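Local coordinates for protein fructuronate-tagaturonate epimerase UxaE from Cohnella laeviribosi in complex with 1 glycerol (Cohnella laeviribosi, PDB 6IL9) that catalyses the interconversion of fructuronate and tagaturonate, as a zinc-bound TIM-barrel epimerase that probably acts on the sugar acid at the metal, at residues H17-S22 and E467-Y472; R112-H117 and K482-L487; M178-C183 and H364-G369; Q321-L326 and G356-G361. All blocks are in the same frame, centred on the assembly; numbering follows the deposited sequence.

Contact 1. Residues H17-S22 and E467-Y472; sequences HVYPRS and EREEDY
Tyr19 and Glu469 join an edge strand of a five-stranded antiparallel sheet near the N-terminus, strand 17-26, to the first turn of the last helix, 469-487, which leads back to the TIM barrel. The contact is small and rests on one polar pair. Tyr19 OH donates to Glu469 OE1 at 2.7 Å, and OE1 accepts through its syn lone pair, the side of its partner oxygen. The two side chains come from opposite directions, and OE1 lies at the edge of the phenol ring, the ring and carboxylate planes only 15° apart. Glu469 gets there as a straight arm, its CG swung opposite the backbone N (chi1 172°) and the chain extended beyond it. Its other oxygen, OE2, forms a salt bridge with Lys35 of the neighbouring strand 29-36, so the carboxylate is held at both oxygens. A phenylalanine in place of Tyr19 would probably leave Glu469 OE1 without this hydrogen bond and the carboxylate freer to turn about the lysine.

Packing on the strand side steadies the ring: His17 CD2 lies over one face of Tyr19, towards the rim, and Met33 and Lys35 touch it from strand 29-36. Each segment also has local polar bonds. Arg468, the N-cap residue, forms a salt bridge with Asp471, gripping it side-on with NE and NH2 both reaching OD2. At the turn after the tyrosine, Tyr19 O accepts from Ser22 N at 3.0 Å and from Ser22 OG at 2.7 Å.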
loop_
_atom_site.group_PDB
_atom_site.type_symbol
_atom_site.label_atom_id
_atom_site.label_comp_id
_atom_site.label_asym_id
_atom_site.label_seq_id
_atom_site.Cartn_x
_atom_site.Cartn_y
_atom_site.Cartn_z
ATOM N N HIS A 17 -11.786 -3.384 28.723
ATOM C CA HIS A 17 -12.106 -2.474 27.631
ATOM C C HIS A 17 -12.878 -3.189 26.525
ATOM O O HIS A 17 -12.430 -4.214 26.002
ATOM C CB HIS A 17 -10.832 -1.860 27.052
ATOM C CG HIS A 17 -11.103 -0.853 25.979
ATOM N ND1 HIS A 17 -11.725 0.353 26.232
ATOM C CD2 HIS A 17 -10.880 -0.890 24.644
ATOM C CE1 HIS A 17 -11.853 1.023 25.100
ATOM N NE2 HIS A 17 -11.347 0.292 24.122
ATOM N N VAL A 18 -14.028 -2.630 26.155
ATOM C CA VAL A 18 -14.852 -3.123 25.055
ATOM C C VAL A 18 -14.790 -2.096 23.938
ATOM O O VAL A 18 -14.960 -0.896 24.186
ATOM C CB VAL A 18 -16.313 -3.350 25.485
ATOM C CG1 VAL A 18 -17.150 -3.807 24.302
ATOM C CG2 VAL A 18 -16.381 -4.367 26.605
ATOM N N TYR A 19 -14.544 -2.560 22.723
ATOM C CA TYR A 19 -14.531 -1.649 21.590
ATOM C C TYR A 19 -15.975 -1.362 21.199
ATOM O O TYR A 19 -16.691 -2.285 20.807
ATOM C CB TYR A 19 -13.738 -2.244 20.435
ATOM C CG TYR A 19 -12.249 -2.301 20.733
ATOM C CD1 TYR A 19 -11.465 -1.156 20.661
ATOM C CD2 TYR A 19 -11.638 -3.492 21.113
ATOM C CE1 TYR A 19 -10.097 -1.200 20.949
ATOM C CE2 TYR A 19 -10.275 -3.550 21.393
ATOM C CZ TYR A 19 -9.511 -2.400 21.310
ATOM O OH TYR A 19 -8.162 -2.450 21.590
ATOM N N PRO A 20 -16.448 -0.120 21.333
ATOM C CA PRO A 20 -17.900 0.099 21.323
ATOM C C PRO A 20 -18.538 -0.164 19.976
ATOM O O PRO A 20 -19.712 -0.554 19.930
ATOM C CB PRO A 20 -18.034 1.569 21.748
ATOM C CG PRO A 20 -16.740 2.194 21.362
ATOM C CD PRO A 20 -15.692 1.125 21.546
ATOM N N ARG A 21 -17.802 0.001 18.880
ATOM C CA ARG A 21 -18.359 -0.236 17.557
ATOM C C ARG A 21 -18.215 -1.683 17.098
ATOM O O ARG A 21 -18.579 -1.996 15.958
ATOM C CB ARG A 21 -17.695 0.701 16.541
ATOM C CG ARG A 21 -17.933 2.187 16.798
ATOM C CD ARG A 21 -17.154 3.025 15.782
ATOM N NE ARG A 21 -17.339 4.469 15.933
ATOM C CZ ARG A 21 -18.127 5.217 15.158
ATOM N NH1 ARG A 21 -18.830 4.667 14.173
ATOM N NH2 ARG A 21 -18.212 6.521 15.369
ATOM N N SER A 22 -17.724 -2.583 17.960
ATOM C CA SER A 22 -17.432 -3.952 17.563
ATOM C C SER A 22 -18.580 -4.921 17.809
ATOM O O SER A 22 -18.427 -6.114 17.527
ATOM C CB SER A 22 -16.186 -4.469 18.305
ATOM O OG SER A 22 -16.490 -4.699 19.679
ATOM N N GLU A 467 0.513 -0.259 24.531
ATOM C CA GLU A 467 0.255 0.648 25.643
ATOM C C GLU A 467 -0.203 2.015 25.155
ATOM O O GLU A 467 -0.965 2.695 25.848
ATOM C CB GLU A 467 1.513 0.788 26.511
ATOM C CG GLU A 467 1.902 -0.484 27.245
ATOM C CD GLU A 467 3.359 -0.496 27.705
ATOM O OE1 GLU A 467 3.792 -1.531 28.261
ATOM O OE2 GLU A 467 4.074 0.518 27.509
ATOM N N ARG A 468 0.244 2.436 23.973
ATOM C CA ARG A 468 -0.070 3.756 23.433
ATOM C C ARG A 468 -0.995 3.651 22.222
ATOM O O ARG A 468 -0.912 4.445 21.284
ATOM C CB ARG A 468 1.204 4.510 23.055
ATOM C CG ARG A 468 2.344 4.399 24.062
ATOM C CD ARG A 468 1.928 4.816 25.449
ATOM N NE ARG A 468 1.604 6.232 25.505
ATOM C CZ ARG A 468 1.901 7.022 26.533
ATOM N NH1 ARG A 468 2.540 6.529 27.585
ATOM N NH2 ARG A 468 1.561 8.305 26.503
ATOM N N GLU A 469 -1.891 2.666 22.250
ATOM C CA GLU A 469 -2.804 2.434 21.135
ATOM C C GLU A 469 -3.621 3.680 20.799
ATOM O O GLU A 469 -3.805 4.012 19.617
ATOM C CB GLU A 469 -3.716 1.253 21.481
ATOM C CG GLU A 469 -4.853 0.992 20.519
ATOM C CD GLU A 469 -5.622 -0.269 20.894
ATOM O OE1 GLU A 469 -6.872 -0.218 20.959
ATOM O OE2 GLU A 469 -4.957 -1.310 21.129
ATOM N N GLU A 470 -4.117 4.389 21.819
ATOM C CA GLU A 470 -4.921 5.573 21.542
ATOM C C GLU A 470 -4.072 6.685 20.938
ATOM O O GLU A 470 -4.526 7.393 20.033
ATOM C CB GLU A 470 -5.616 6.062 22.813
ATOM C CG GLU A 470 -7.062 5.613 22.921
ATOM C CD GLU A 470 -7.791 6.280 24.078
ATOM O OE1 GLU A 470 -9.035 6.165 24.133
ATOM O OE2 GLU A 470 -7.124 6.916 24.929
ATOM N N ASP A 471 -2.833 6.844 21.414
ATOM C CA ASP A 471 -1.944 7.849 20.835
ATOM C C ASP A 471 -1.624 7.526 19.385
ATOM O O ASP A 471 -1.584 8.427 18.545
ATOM C CB ASP A 471 -0.635 7.951 21.628
ATOM C CG ASP A 471 -0.808 8.607 22.987
ATOM O OD1 ASP A 471 -1.900 9.129 23.289
ATOM O OD2 ASP A 471 0.174 8.605 23.758
ATOM N N TYR A 472 -1.353 6.250 19.084
ATOM C CA TYR A 472 -1.017 5.869 17.713
ATOM C C TYR A 472 -2.186 6.138 16.775
ATOM O O TYR A 472 -2.005 6.665 15.668
ATOM C CB TYR A 472 -0.606 4.387 17.665
ATOM C CG TYR A 472 -0.165 3.879 16.285
ATOM C CD1 TYR A 472 0.729 4.607 15.501
ATOM C CD2 TYR A 472 -0.631 2.667 15.784
ATOM C CE1 TYR A 472 1.133 4.141 14.255
ATOM C CE2 TYR A 472 -0.229 2.193 14.531
ATOM C CZ TYR A 472 0.666 2.937 13.777
ATOM O OH TYR A 472 1.090 2.499 12.531
#

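Contact 2. Residues R112-H117 and K482-L487; sequences RGRAIH and KHLDLL
Arg114 and Asp485 form a salt bridge in which both terminal nitrogens of the guanidinium close on one oxygen. Arg114 NH2 reaches Asp485 OD1 at 2.7 Å and NH1 reaches the same OD1 at 2.8 Å, an end-on grip with OD1 close to the guanidinium plane. The carboxylate is turned 42° from that plane, and the N-H...O angles of 144° and 137° are bent, as expected when two donors share one acceptor. Arg114 NH2 also donates to the carbonyl oxygen of Val489, which ties the tail of the chain to the same group.

The residue before the aspartate, Leu484, lies under the guanidinium. Its CB sits over the centre of one face, 3.7 Å from Arg114 CZ, while Leu484 CD1 touches Arg114 CD at 3.8 Å. The bends of the arginine chain at chi2 and chi3 lay the guanidinium flat over Leu484 CB. The contact thus ties the C-terminal helix 469-487 to the loop that enters the second strand of the TIM barrel, 117-124. That loop bends sharply at Ala115, the centre of an inverse gamma turn, between the two residues that face the helix.

Further in, the chemistry turns apolar. Ile116 turns CG1 away from its own amide nitrogen, which points CD1 at Leu484 CD2, 3.9 Å away. Ile94 of barrel strand 93-96 touches both residues, and Phe363 of strand 363-367 adds to the isoleucine's side.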
loop_
_atom_site.group_PDB
_atom_site.type_symbol
_atom_site.label_atom_id
_atom_site.label_comp_id
_atom_site.label_asym_id
_atom_site.label_seq_id
_atom_site.Cartn_x
_atom_site.Cartn_y
_atom_site.Cartn_z
ATOM N N ARG A 112 -13.513 6.872 7.703
ATOM C CA ARG A 112 -14.917 6.955 8.101
ATOM C C ARG A 112 -15.452 8.360 7.846
ATOM O O ARG A 112 -14.837 9.353 8.239
ATOM C CB ARG A 112 -15.052 6.579 9.586
ATOM C CG ARG A 112 -16.449 6.742 10.178
ATOM C CD ARG A 112 -16.387 6.669 11.713
ATOM N NE ARG A 112 -15.930 5.365 12.181
ATOM C CZ ARG A 112 -15.113 5.166 13.213
ATOM N NH1 ARG A 112 -14.631 6.187 13.918
ATOM N NH2 ARG A 112 -14.772 3.931 13.541
ATOM N N GLY A 113 -16.567 8.441 7.122
ATOM C CA GLY A 113 -17.166 9.733 6.850
ATOM C C GLY A 113 -16.522 10.525 5.733
ATOM O O GLY A 113 -16.847 11.708 5.568
ATOM N N ARG A 114 -15.625 9.920 4.964
ATOM C CA ARG A 114 -14.983 10.563 3.828
ATOM C C ARG A 114 -15.285 9.776 2.560
ATOM O O ARG A 114 -15.479 8.557 2.596
ATOM C CB ARG A 114 -13.455 10.658 4.042
ATOM C CG ARG A 114 -13.131 11.005 5.467
ATOM C CD ARG A 114 -11.893 11.810 5.604
ATOM N NE ARG A 114 -11.789 12.942 4.691
ATOM C CZ ARG A 114 -10.916 13.926 4.868
ATOM N NH1 ARG A 114 -10.123 13.900 5.933
ATOM N NH2 ARG A 114 -10.825 14.922 3.983
ATOM N N ALA A 115 -15.324 10.483 1.428
ATOM C CA ALA A 115 -15.697 9.858 0.158
ATOM C C ALA A 115 -14.455 9.237 -0.479
ATOM O O ALA A 115 -13.925 9.700 -1.488
ATOM C CB ALA A 115 -16.354 10.870 -0.772
ATOM N N ILE A 116 -13.978 8.170 0.157
ATOM C CA ILE A 116 -12.834 7.424 -0.364
ATOM C C ILE A 116 -12.929 6.009 0.179
ATOM O O ILE A 116 -13.403 5.793 1.298
ATOM C CB ILE A 116 -11.491 8.103 0.000
ATOM C CG1 ILE A 116 -10.335 7.458 -0.782
ATOM C CG2 ILE A 116 -11.254 8.057 1.506
ATOM C CD1 ILE A 116 -9.054 8.312 -0.811
ATOM N N HIS A 117 -12.520 5.043 -0.642
ATOM C CA HIS A 117 -12.561 3.638 -0.252
ATOM C C HIS A 117 -11.179 3.196 0.170
ATOM O O HIS A 117 -10.210 3.466 -0.551
ATOM C CB HIS A 117 -13.032 2.765 -1.413
ATOM C CG HIS A 117 -14.389 3.122 -1.921
ATOM N ND1 HIS A 117 -15.531 2.928 -1.174
ATOM C CD2 HIS A 117 -14.792 3.648 -3.102
ATOM C CE1 HIS A 117 -16.579 3.334 -1.869
ATOM N NE2 HIS A 117 -16.158 3.770 -3.044
ATOM N N LYS A 482 -4.468 14.521 7.035
ATOM C CA LYS A 482 -3.868 15.619 6.279
ATOM C C LYS A 482 -3.661 15.242 4.816
ATOM O O LYS A 482 -3.807 16.088 3.923
ATOM C CB LYS A 482 -2.540 16.020 6.917
ATOM C CG LYS A 482 -1.736 16.981 6.077
ATOM C CD LYS A 482 -0.492 17.427 6.818
ATOM C CE LYS A 482 0.271 18.440 5.982
ATOM N NZ LYS A 482 1.383 19.053 6.763
ATOM N N HIS A 483 -3.296 13.985 4.551
ATOM C CA HIS A 483 -3.202 13.514 3.170
ATOM C C HIS A 483 -4.543 13.654 2.462
ATOM O O HIS A 483 -4.624 14.178 1.345
ATOM C CB HIS A 483 -2.764 12.043 3.126
ATOM C CG HIS A 483 -1.320 11.811 3.460
ATOM N ND1 HIS A 483 -0.809 11.963 4.731
ATOM C CD2 HIS A 483 -0.290 11.392 2.687
ATOM C CE1 HIS A 483 0.479 11.659 4.725
ATOM N NE2 HIS A 483 0.819 11.311 3.497
ATOM N N LEU A 484 -5.608 13.157 3.094
ATOM C CA LEU A 484 -6.926 13.187 2.462
ATOM C C LEU A 484 -7.413 14.620 2.259
ATOM O O LEU A 484 -7.965 14.947 1.204
ATOM C CB LEU A 484 -7.927 12.393 3.300
ATOM C CG LEU A 484 -7.573 10.919 3.518
ATOM C CD1 LEU A 484 -8.653 10.247 4.351
ATOM C CD2 LEU A 484 -7.427 10.240 2.179
ATOM N N ASP A 485 -7.188 15.488 3.251
ATOM C CA ASP A 485 -7.582 16.890 3.141
ATOM C C ASP A 485 -6.908 17.568 1.952
ATOM O O ASP A 485 -7.559 18.278 1.177
ATOM C CB ASP A 485 -7.231 17.621 4.440
ATOM C CG ASP A 485 -8.109 17.187 5.609
ATOM O OD1 ASP A 485 -9.103 16.470 5.372
ATOM O OD2 ASP A 485 -7.791 17.561 6.762
ATOM N N LEU A 486 -5.598 17.361 1.789
ATOM C CA LEU A 486 -4.893 18.030 0.697
ATOM C C LEU A 486 -5.234 17.415 -0.655
ATOM O O LEU A 486 -5.174 18.102 -1.684
ATOM C CB LEU A 486 -3.384 17.995 0.939
ATOM C CG LEU A 486 -2.910 18.946 2.035
ATOM C CD1 LEU A 486 -1.474 18.647 2.426
ATOM C CD2 LEU A 486 -3.044 20.362 1.515
ATOM N N LEU A 487 -5.591 16.128 -0.683
ATOM C CA LEU A 487 -6.068 15.533 -1.923
ATOM C C LEU A 487 -7.444 16.036 -2.311
ATOM O O LEU A 487 -7.881 15.764 -3.434
ATOM C CB LEU A 487 -6.114 14.000 -1.806
ATOM C CG LEU A 487 -4.742 13.313 -1.857
ATOM C CD1 LEU A 487 -4.797 11.922 -1.226
ATOM C CD2 LEU A 487 -4.234 13.221 -3.295
#

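Contact 3. Residues M178-C183 and H364-G369; sequences MLTLDC and HVKTAG
His364 opens the contact by offering a ring face to Met178, whose side chain arrives from the opposite direction. The methyl CE lies over the imidazole, 4.0 Å from its centroid and 29° off the normal, a CH-pi contact; SD follows obliquely. Every torsion of Met178 is close to 180°, which carries its methyl into the barrel interior, over the imidazole. His364 ND1 is bonded to Thr93 OG1, which fixes the turn of the ring.

Two residues on, Lys366 extends beyond CG to meet Thr180 tip to tip. Lys366 NZ donates to Thr180 OG1 at 2.8 Å, and its CE lies 4.0 Å from Met178 CE. The ammonium also forms salt bridges with Asp158, Asp160 and Glu269, so four polar partners hold NZ in place; Thr180 OG1 is bonded in turn to Asp158. A methionine in place of Lys366 would probably leave these three carboxylates without their common cation and Thr180 without its donor.

The strands 178-182 and 364-367 cross at 79°, their axes 12.7 Å apart at closest approach, as strands facing each other across the interior of a TIM barrel do. The side chain of Lys366 lies about 4 Å from a bound glycerol and about 6 Å from the zinc ion, beside what is probably the substrate pocket.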
loop_
_atom_site.group_PDB
_atom_site.type_symbol
_atom_site.label_atom_id
_atom_site.label_comp_id
_atom_site.label_asym_id
_atom_site.label_seq_id
_atom_site.Cartn_x
_atom_site.Cartn_y
_atom_site.Cartn_z
ATOM N N MET A 178 -7.310 -6.501 -5.456
ATOM C CA MET A 178 -6.518 -5.607 -6.276
ATOM C C MET A 178 -5.195 -6.305 -6.530
ATOM O O MET A 178 -4.604 -6.857 -5.600
ATOM C CB MET A 178 -6.318 -4.265 -5.557
ATOM C CG MET A 178 -5.442 -3.265 -6.277
ATOM S SD MET A 178 -5.520 -1.609 -5.524
ATOM C CE MET A 178 -4.308 -0.800 -6.568
ATOM N N LEU A 179 -4.757 -6.339 -7.783
ATOM C CA LEU A 179 -3.491 -6.973 -8.137
ATOM C C LEU A 179 -2.616 -5.955 -8.847
ATOM O O LEU A 179 -2.988 -5.451 -9.909
ATOM C CB LEU A 179 -3.712 -8.207 -9.022
ATOM C CG LEU A 179 -4.147 -9.495 -8.334
ATOM C CD1 LEU A 179 -3.776 -10.703 -9.184
ATOM C CD2 LEU A 179 -3.529 -9.613 -6.966
ATOM N N THR A 180 -1.459 -5.649 -8.259
ATOM C CA THR A 180 -0.516 -4.691 -8.819
ATOM C C THR A 180 0.583 -5.441 -9.554
ATOM O O THR A 180 1.354 -6.173 -8.931
ATOM C CB THR A 180 0.092 -3.825 -7.712
ATOM O OG1 THR A 180 -0.955 -3.066 -7.091
ATOM C CG2 THR A 180 1.153 -2.882 -8.265
ATOM N N LEU A 181 0.662 -5.251 -10.865
ATOM C CA LEU A 181 1.670 -5.916 -11.690
ATOM C C LEU A 181 2.859 -4.986 -11.878
ATOM O O LEU A 181 2.776 -3.988 -12.608
ATOM C CB LEU A 181 1.099 -6.332 -13.046
ATOM C CG LEU A 181 2.071 -7.185 -13.877
ATOM C CD1 LEU A 181 2.312 -8.499 -13.161
ATOM C CD2 LEU A 181 1.513 -7.433 -15.279
ATOM N N ASP A 182 3.969 -5.327 -11.235
ATOM C CA ASP A 182 5.231 -4.629 -11.419
ATOM C C ASP A 182 5.837 -5.062 -12.747
ATOM O O ASP A 182 6.224 -6.228 -12.906
ATOM C CB ASP A 182 6.149 -4.948 -10.241
ATOM C CG ASP A 182 7.393 -4.083 -10.199
ATOM O OD1 ASP A 182 7.840 -3.601 -11.265
ATOM O OD2 ASP A 182 7.923 -3.884 -9.079
ATOM N N CYS A 183 5.923 -4.127 -13.700
ATOM C CA CYS A 183 6.474 -4.391 -15.026
ATOM C C CYS A 183 7.850 -3.758 -15.213
ATOM O O CYS A 183 8.310 -3.604 -16.348
ATOM C CB CYS A 183 5.508 -3.902 -16.108
ATOM S SG CYS A 183 3.891 -4.693 -16.004
ATOM N N HIS A 364 -5.863 6.739 -7.366
ATOM C CA HIS A 364 -5.365 5.870 -6.314
ATOM C C HIS A 364 -4.051 6.450 -5.811
ATOM O O HIS A 364 -3.190 6.819 -6.614
ATOM C CB HIS A 364 -5.146 4.438 -6.816
ATOM C CG HIS A 364 -4.832 3.477 -5.719
ATOM N ND1 HIS A 364 -5.723 3.203 -4.707
ATOM C CD2 HIS A 364 -3.719 2.749 -5.449
ATOM C CE1 HIS A 364 -5.184 2.340 -3.865
ATOM N NE2 HIS A 364 -3.968 2.046 -4.292
ATOM N N VAL A 365 -3.901 6.532 -4.489
ATOM C CA VAL A 365 -2.645 6.931 -3.860
ATOM C C VAL A 365 -2.241 5.826 -2.896
ATOM O O VAL A 365 -3.074 5.363 -2.113
ATOM C CB VAL A 365 -2.784 8.274 -3.121
ATOM C CG1 VAL A 365 -1.520 8.577 -2.321
ATOM C CG2 VAL A 365 -3.082 9.403 -4.112
ATOM N N LYS A 366 -0.971 5.406 -2.946
ATOM C CA LYS A 366 -0.487 4.343 -2.065
ATOM C C LYS A 366 0.420 4.895 -0.976
ATOM O O LYS A 366 1.268 5.757 -1.233
ATOM C CB LYS A 366 0.278 3.264 -2.841
ATOM C CG LYS A 366 -0.583 2.475 -3.781
ATOM C CD LYS A 366 0.032 1.108 -4.081
ATOM C CE LYS A 366 -0.760 0.457 -5.201
ATOM N NZ LYS A 366 -0.260 -0.910 -5.505
ATOM N N THR A 367 0.212 4.403 0.244
ATOM C CA THR A 367 1.081 4.633 1.392
ATOM C C THR A 367 1.389 3.299 2.055
ATOM O O THR A 367 0.653 2.313 1.900
ATOM C CB THR A 367 0.447 5.559 2.451
ATOM O OG1 THR A 367 -0.546 4.831 3.191
ATOM C CG2 THR A 367 -0.186 6.785 1.810
ATOM N N ALA A 368 2.485 3.278 2.819
ATOM C CA ALA A 368 2.776 2.133 3.680
ATOM C C ALA A 368 3.751 2.538 4.779
ATOM O O ALA A 368 3.387 2.562 5.960
ATOM C CB ALA A 368 3.327 0.964 2.858
ATOM N N GLY A 369 4.980 2.893 4.400
ATOM C CA GLY A 369 6.005 3.163 5.396
ATOM C C GLY A 369 5.711 4.347 6.298
ATOM O O GLY A 369 6.189 4.397 7.437
#

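Contact 4. Residues Q321-L326 and G356-G361; sequences QFEREL and GRYTNG
Two outer helices of the TIM barrel, 319-336 and 349-358, meet where Glu323 and Leu326 of the first face Tyr358 on the last turn of the second. Tyr358 OH donates to Glu323 OE2 at 2.7 Å, on the anti lone pair of that oxygen. The side chains cross at about a right angle: OE2 lies at the edge of the ring, and the carboxylate plane stands 70° to it. Glu323 CG comes to the same corner of the ring, 3.7 Å from Tyr358 CE2.

Arg357 adds a long salt bridge, its NH1 3.6 Å from Glu323 OE2. A water bridges the pair, donating to Glu323 OE1 at 2.8 Å and accepting from Arg357 NH2 at 3.2 Å. The guanidinium also lies with one face over Tyr358 CE2. Nearer the tyrosine's backbone, Leu326 CD2 touches Tyr358 CD2 at 3.9 Å.

Helix 349-358 ends just beyond in a Schellman motif, where Asn360 has positive phi and Gly361 N bonds back to Gly356 O. Leu354, one turn before Tyr358, packs on Glu323 and Leu326, while Ala327 and Ala330 receive Tyr358 along helix 319-336; barrel strand 339-342 runs between the two helices in sequence.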
loop_
_atom_site.group_PDB
_atom_site.type_symbol
_atom_site.label_atom_id
_atom_site.label_comp_id
_atom_site.label_asym_id
_atom_site.label_seq_id
_atom_site.Cartn_x
_atom_site.Cartn_y
_atom_site.Cartn_z
ATOM N N GLN A 321 6.815 21.685 -13.853
ATOM C CA GLN A 321 6.931 20.647 -14.868
ATOM C C GLN A 321 6.126 19.422 -14.473
ATOM O O GLN A 321 5.479 18.800 -15.326
ATOM C CB GLN A 321 8.399 20.272 -15.094
ATOM C CG GLN A 321 8.606 19.262 -16.219
ATOM C CD GLN A 321 8.185 19.805 -17.579
ATOM O OE1 GLN A 321 8.274 21.014 -17.839
ATOM N NE2 GLN A 321 7.726 18.916 -18.454
ATOM N N PHE A 322 6.139 19.069 -13.182
ATOM C CA PHE A 322 5.292 17.975 -12.726
ATOM C C PHE A 322 3.834 18.239 -13.081
ATOM O O PHE A 322 3.133 17.336 -13.554
ATOM C CB PHE A 322 5.440 17.762 -11.216
ATOM C CG PHE A 322 4.453 16.774 -10.656
ATOM C CD1 PHE A 322 4.695 15.408 -10.745
ATOM C CD2 PHE A 322 3.277 17.210 -10.057
ATOM C CE1 PHE A 322 3.777 14.486 -10.245
ATOM C CE2 PHE A 322 2.349 16.298 -9.562
ATOM C CZ PHE A 322 2.612 14.927 -9.657
ATOM N N GLU A 323 3.365 19.480 -12.874
ATOM C CA GLU A 323 1.969 19.795 -13.158
ATOM C C GLU A 323 1.674 19.675 -14.650
ATOM O O GLU A 323 0.641 19.116 -15.043
ATOM C CB GLU A 323 1.614 21.201 -12.656
ATOM C CG GLU A 323 0.185 21.618 -13.058
ATOM C CD GLU A 323 -0.261 22.948 -12.450
ATOM O OE1 GLU A 323 0.544 23.571 -11.733
ATOM O OE2 GLU A 323 -1.420 23.363 -12.695
ATOM N N ARG A 324 2.579 20.171 -15.498
ATOM C CA ARG A 324 2.329 20.110 -16.939
ATOM C C ARG A 324 2.211 18.671 -17.423
ATOM O O ARG A 324 1.334 18.354 -18.236
ATOM C CB ARG A 324 3.433 20.835 -17.708
ATOM C CG ARG A 324 3.344 22.348 -17.614
ATOM C CD ARG A 324 4.308 23.015 -18.586
ATOM N NE ARG A 324 5.697 22.857 -18.173
ATOM C CZ ARG A 324 6.314 23.657 -17.305
ATOM N NH1 ARG A 324 5.664 24.678 -16.758
ATOM N NH2 ARG A 324 7.585 23.442 -16.993
ATOM N N GLU A 325 3.074 17.786 -16.929
ATOM C CA GLU A 325 2.997 16.383 -17.321
ATOM C C GLU A 325 1.793 15.698 -16.690
ATOM O O GLU A 325 1.127 14.884 -17.346
ATOM C CB GLU A 325 4.294 15.662 -16.963
ATOM C CG GLU A 325 5.472 16.305 -17.688
ATOM C CD GLU A 325 6.640 15.383 -17.912
ATOM O OE1 GLU A 325 6.590 14.225 -17.452
ATOM O OE2 GLU A 325 7.612 15.836 -18.562
ATOM N N LEU A 326 1.490 16.021 -15.425
ATOM C CA LEU A 326 0.309 15.442 -14.786
ATOM C C LEU A 326 -0.953 15.755 -15.580
ATOM O O LEU A 326 -1.840 14.907 -15.711
ATOM C CB LEU A 326 0.180 15.947 -13.345
ATOM C CG LEU A 326 -1.126 15.609 -12.620
ATOM C CD1 LEU A 326 -1.198 14.108 -12.397
ATOM C CD2 LEU A 326 -1.235 16.354 -11.290
ATOM N N GLY A 356 -5.514 15.770 -6.988
ATOM C CA GLY A 356 -6.955 15.814 -6.814
ATOM C C GLY A 356 -7.635 16.644 -7.887
ATOM O O GLY A 356 -8.679 16.256 -8.417
ATOM N N ARG A 357 -7.043 17.788 -8.233
ATOM C CA ARG A 357 -7.656 18.667 -9.218
ATOM C C ARG A 357 -7.644 18.042 -10.611
ATOM O O ARG A 357 -8.673 18.014 -11.293
ATOM C CB ARG A 357 -6.945 20.021 -9.224
ATOM C CG ARG A 357 -7.732 21.099 -9.934
ATOM C CD ARG A 357 -6.864 22.001 -10.786
ATOM N NE ARG A 357 -5.714 22.546 -10.072
ATOM C CZ ARG A 357 -4.798 23.322 -10.646
ATOM N NH1 ARG A 357 -4.922 23.646 -11.930
ATOM N NH2 ARG A 357 -3.767 23.782 -9.945
ATOM N N TYR A 358 -6.496 17.526 -11.053
ATOM C CA TYR A 358 -6.419 17.066 -12.433
ATOM C C TYR A 358 -7.122 15.734 -12.669
ATOM O O TYR A 358 -7.515 15.465 -13.810
ATOM C CB TYR A 358 -4.960 16.985 -12.873
ATOM C CG TYR A 358 -4.435 18.349 -13.266
ATOM C CD1 TYR A 358 -4.651 18.843 -14.547
ATOM C CD2 TYR A 358 -3.744 19.145 -12.355
ATOM C CE1 TYR A 358 -4.188 20.103 -14.922
ATOM C CE2 TYR A 358 -3.276 20.407 -12.718
ATOM C CZ TYR A 358 -3.506 20.875 -14.010
ATOM O OH TYR A 358 -3.049 22.123 -14.393
ATOM N N THR A 359 -7.298 14.908 -11.632
ATOM C CA THR A 359 -8.047 13.656 -11.744
ATOM C C THR A 359 -9.511 13.816 -11.347
ATOM O O THR A 359 -10.262 12.831 -11.376
ATOM C CB THR A 359 -7.414 12.549 -10.879
ATOM O OG1 THR A 359 -7.548 12.879 -9.486
ATOM C CG2 THR A 359 -5.943 12.344 -11.220
ATOM N N ASN A 360 -9.933 15.032 -10.997
ATOM C CA ASN A 360 -11.292 15.276 -10.503
ATOM C C ASN A 360 -11.620 14.331 -9.353
ATOM O O ASN A 360 -12.733 13.811 -9.238
ATOM C CB ASN A 360 -12.315 15.160 -11.640
ATOM C CG ASN A 360 -13.671 15.737 -11.276
ATOM O OD1 ASN A 360 -13.784 16.603 -10.405
ATOM N ND2 ASN A 360 -14.712 15.261 -11.955
ATOM N N GLY A 361 -10.628 14.090 -8.494
ATOM C CA GLY A 361 -10.853 13.267 -7.324
ATOM C C GLY A 361 -10.873 11.777 -7.576
ATOM O O GLY A 361 -11.195 11.011 -6.654
HETATM O O HOH W 1 -0.865 25.223 -9.907
#

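How the contacts relate
Contact 3 is the core contact, wholly buried in the barrel interior near the zinc ion, and it relies on a buried lysine among carboxylates. The other three are partly buried and lie further out. Contacts 1 and 2 share helix 469-487: its start meets the N-terminal sheet through a single hydrogen bond, its end meets a barrel loop through a salt bridge over leucine packing. They touch where Arg21 CD lies 3.4 Å from Arg112 NH2. Contact 2 reaches contact 3 through Leu487 and Val365. Contact 4, a tyrosine-carboxylate bond like that of contact 1 with a long, water-bridged charge pair beside it, joins outer helices and precedes the strand of contact 3 in the chain.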